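Local structure of oligogalacturonate lyase (Yersinia enterocolitica subsp. enterocolitica, 3PE7) at residues Thr24-Pro29 against Leu377-Leu382. The protein cleaves oligogalacturonates by beta-elimination in the cytoplasm, as a metal-binding seven-bladed beta-propeller lyase. Numbering follows the deposited sequence.
Sequences TRLTPP and LYLATL
Leu377 gives its backbone N-H to the hydroxyl of Thr27, Leu377 N to Thr27 OG1 3.0 Å, where the antiparallel pair of strands 22-25 and 376-381 runs out. The pairing exemplifies how a beta-propeller closes its ring: one blade is built from both chain ends, here strands 12-15 and 22-25 from the N-terminal end beside the last strands of the chain. Past Arg25 the segment 24-29 leaves the sheet, and a side-chain oxygen continues the ladder; with chi1 at 59°, Thr27 holds OG1 between its own N and carbonyl carbon, facing Leu377. The carbonyl of Leu377 takes an almost straight bond from Leu26 (Leu26 N to Leu377 O 2.8 Å, 175° at the hydrogen). On strand 49-54 of the adjoining sheet, Leu377 touches Leu50 and Phe52, and Thr27 touches Phe52.

Tyr378 is the non-hydrogen-bonded partner of Arg25, and their side chains run alongside each other in the same direction. The arginine methylenes follow the ring obliquely, Arg25 CG lying 3.5 Å from Tyr378 CE2, while the guanidinium plane stands 70° to the ring and carries Pro29 CD over one face; its NH2 forms a salt bridge with Asp12. Leu379 and Thr24 make the hydrogen-bonded pair, exchanging two 2.9 Å bonds, Thr24 N to Leu379 O and Leu379 N to Thr24 O. On that same side of the sheet, Leu379 CD1 meets Leu26 CD1 at 3.9 Å.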
ATOM      1  N   THR A  24      -3.590   9.585 -18.674  1.00 11.40           N
ATOM      2  CA  THR A  24      -5.040   9.427 -18.806  1.00 11.84           C
ATOM      3  C   THR A  24      -5.659   9.464 -17.419  1.00 10.49           C
ATOM      4  O   THR A  24      -5.252   8.695 -16.544  1.00 11.16           O
ATOM      5  CB  THR A  24      -5.398   8.116 -19.545  1.00 11.69           C
ATOM      6  OG1 THR A  24      -4.829   8.173 -20.864  1.00 13.08           O
ATOM      7  CG2 THR A  24      -6.913   7.969 -19.670  1.00 12.84           C
ATOM      8  N   ARG A  25      -6.611  10.374 -17.221  1.00  9.98           N
ATOM      9  CA  ARG A  25      -7.414  10.414 -15.995  1.00  9.56           C
ATOM     10  C   ARG A  25      -8.616   9.492 -16.165  1.00 10.36           C
ATOM     11  O   ARG A  25      -9.349   9.589 -17.160  1.00 11.12           O
ATOM     12  CB  ARG A  25      -7.910  11.828 -15.746  1.00  9.76           C
ATOM     13  CG  ARG A  25      -8.614  12.004 -14.404  1.00  9.25           C
ATOM     14  CD  ARG A  25      -8.984  13.440 -14.201  1.00 11.18           C
ATOM     15  NE  ARG A  25     -10.030  13.853 -15.146  1.00 11.60           N
ATOM     16  CZ  ARG A  25     -10.274  15.114 -15.478  1.00 11.26           C
ATOM     17  NH1 ARG A  25      -9.551  16.096 -14.961  1.00 10.97           N
ATOM     18  NH2 ARG A  25     -11.257  15.389 -16.345  1.00 11.77           N
ATOM     19  N   LEU A  26      -8.818   8.621 -15.181  1.00  9.31           N
ATOM     20  CA  LEU A  26      -9.806   7.544 -15.308  1.00  9.49           C
ATOM     21  C   LEU A  26     -11.141   7.855 -14.641  1.00  9.77           C
ATOM     22  O   LEU A  26     -12.151   7.230 -14.961  1.00 10.39           O
ATOM     23  CB  LEU A  26      -9.248   6.253 -14.710  1.00  9.60           C
ATOM     24  CG  LEU A  26      -7.919   5.712 -15.248  1.00 11.05           C
ATOM     25  CD1 LEU A  26      -7.526   4.478 -14.456  1.00  8.32           C
ATOM     26  CD2 LEU A  26      -8.011   5.376 -16.728  1.00 11.50           C
ATOM     27  N   THR A  27     -11.135   8.794 -13.699  1.00 10.20           N
ATOM     28  CA  THR A  27     -12.317   9.071 -12.871  1.00 10.23           C
ATOM     29  C   THR A  27     -12.613  10.575 -12.868  1.00 10.24           C
ATOM     30  O   THR A  27     -11.693  11.394 -13.093  1.00 10.27           O
ATOM     31  CB  THR A  27     -12.113   8.569 -11.405  1.00  9.50           C
ATOM     32  OG1 THR A  27     -10.978   9.225 -10.835  1.00 10.19           O
ATOM     33  CG2 THR A  27     -11.889   7.056 -11.367  1.00 10.49           C
ATOM     34  N   PRO A  28     -13.887  10.946 -12.643  1.00 10.41           N
ATOM     35  CA  PRO A  28     -14.278  12.353 -12.720  1.00 11.01           C
ATOM     36  C   PRO A  28     -13.950  13.114 -11.429  1.00 11.83           C
ATOM     37  O   PRO A  28     -14.361  12.672 -10.352  1.00 11.67           O
ATOM     38  CB  PRO A  28     -15.799  12.281 -12.946  1.00 10.67           C
ATOM     39  CG  PRO A  28     -16.223  10.998 -12.263  1.00 10.37           C
ATOM     40  CD  PRO A  28     -15.050  10.048 -12.420  1.00 10.30           C
ATOM     41  N   PRO A  29     -13.235  14.251 -11.538  1.00 12.21           N
ATOM     42  CA  PRO A  29     -12.719  14.921 -10.343  1.00 12.66           C
ATOM     43  C   PRO A  29     -13.770  15.722  -9.570  1.00 12.71           C
ATOM     44  O   PRO A  29     -13.411  16.476  -8.663  1.00 13.52           O
ATOM     45  CB  PRO A  29     -11.601  15.817 -10.898  1.00 12.54           C
ATOM     46  CG  PRO A  29     -12.007  16.094 -12.309  1.00 13.72           C
ATOM     47  CD  PRO A  29     -12.641  14.804 -12.772  1.00 12.23           C
ATOM     48  N   LEU A 377      -8.053   9.032 -10.198  1.00  7.77           N
ATOM     49  CA  LEU A 377      -7.060   8.056 -10.640  1.00  8.19           C
ATOM     50  C   LEU A 377      -6.472   8.442 -11.994  1.00  7.70           C
ATOM     51  O   LEU A 377      -7.180   8.896 -12.897  1.00  8.73           O
ATOM     52  CB  LEU A 377      -7.673   6.646 -10.722  1.00  9.47           C
ATOM     53  CG  LEU A 377      -7.778   5.915  -9.365  1.00 10.59           C
ATOM     54  CD1 LEU A 377      -9.001   6.388  -8.590  1.00 13.37           C
ATOM     55  CD2 LEU A 377      -7.796   4.415  -9.566  1.00 13.12           C
ATOM     56  N   TYR A 378      -5.162   8.247 -12.116  1.00  8.36           N
ATOM     57  CA  TYR A 378      -4.398   8.576 -13.329  1.00  7.47           C
ATOM     58  C   TYR A 378      -3.473   7.439 -13.706  1.00  7.46           C
ATOM     59  O   TYR A 378      -2.921   6.747 -12.836  1.00  6.98           O
ATOM     60  CB  TYR A 378      -3.517   9.817 -13.104  1.00  7.61           C
ATOM     61  CG  TYR A 378      -4.302  11.034 -12.737  1.00  7.06           C
ATOM     62  CD1 TYR A 378      -4.745  11.227 -11.418  1.00  7.99           C
ATOM     63  CD2 TYR A 378      -4.648  11.981 -13.707  1.00  8.77           C
ATOM     64  CE1 TYR A 378      -5.509  12.344 -11.070  1.00  7.05           C
ATOM     65  CE2 TYR A 378      -5.419  13.108 -13.369  1.00  8.62           C
ATOM     66  CZ  TYR A 378      -5.829  13.267 -12.036  1.00  7.47           C
ATOM     67  OH  TYR A 378      -6.573  14.354 -11.691  1.00  8.96           O
ATOM     68  N   LEU A 379      -3.303   7.261 -15.014  1.00  8.12           N
ATOM     69  CA  LEU A 379      -2.281   6.379 -15.580  1.00  8.75           C
ATOM     70  C   LEU A 379      -1.304   7.214 -16.412  1.00  9.37           C
ATOM     71  O   LEU A 379      -1.706   7.854 -17.388  1.00  9.94           O
ATOM     72  CB  LEU A 379      -2.925   5.289 -16.452  1.00  9.13           C
ATOM     73  CG  LEU A 379      -3.662   4.161 -15.726  1.00  9.18           C
ATOM     74  CD1 LEU A 379      -4.524   3.342 -16.695  1.00 11.30           C
ATOM     75  CD2 LEU A 379      -2.629   3.267 -14.992  1.00  9.44           C
ATOM     76  N   ALA A 380      -0.029   7.190 -16.021  1.00  9.44           N
ATOM     77  CA  ALA A 380       1.029   7.861 -16.808  1.00  9.26           C
ATOM     78  C   ALA A 380       1.840   6.838 -17.601  1.00 10.18           C
ATOM     79  O   ALA A 380       2.275   5.835 -17.049  1.00 10.40           O
ATOM     80  CB  ALA A 380       1.932   8.674 -15.888  1.00  9.11           C
ATOM     81  N   THR A 381       2.044   7.105 -18.897  1.00 10.38           N
ATOM     82  CA  THR A 381       2.797   6.203 -19.774  1.00 11.42           C
ATOM     83  C   THR A 381       4.271   6.461 -19.646  1.00 11.81           C
ATOM     84  O   THR A 381       4.724   7.603 -19.761  1.00 13.11           O
ATOM     85  CB  THR A 381       2.342   6.362 -21.253  1.00 10.81           C
ATOM     86  OG1 THR A 381       0.958   6.038 -21.331  1.00 13.80           O
ATOM     87  CG2 THR A 381       3.119   5.381 -22.166  1.00 12.90           C
ATOM     88  N   LEU A 382       5.031   5.408 -19.355  1.00 12.38           N
ATOM     89  CA  LEU A 382       6.464   5.577 -19.196  1.00 13.64           C
ATOM     90  C   LEU A 382       7.106   5.900 -20.554  1.00 14.44           C
ATOM     91  O   LEU A 382       6.793   5.248 -21.553  1.00 13.84           O
ATOM     92  CB  LEU A 382       7.101   4.324 -18.593  1.00 13.81           C
ATOM     93  CG  LEU A 382       6.653   3.857 -17.190  1.00 16.19           C
ATOM     94  CD1 LEU A 382       7.615   2.778 -16.723  1.00 18.78           C
ATOM     95  CD2 LEU A 382       6.579   4.983 -16.168  1.00 18.95           C
TER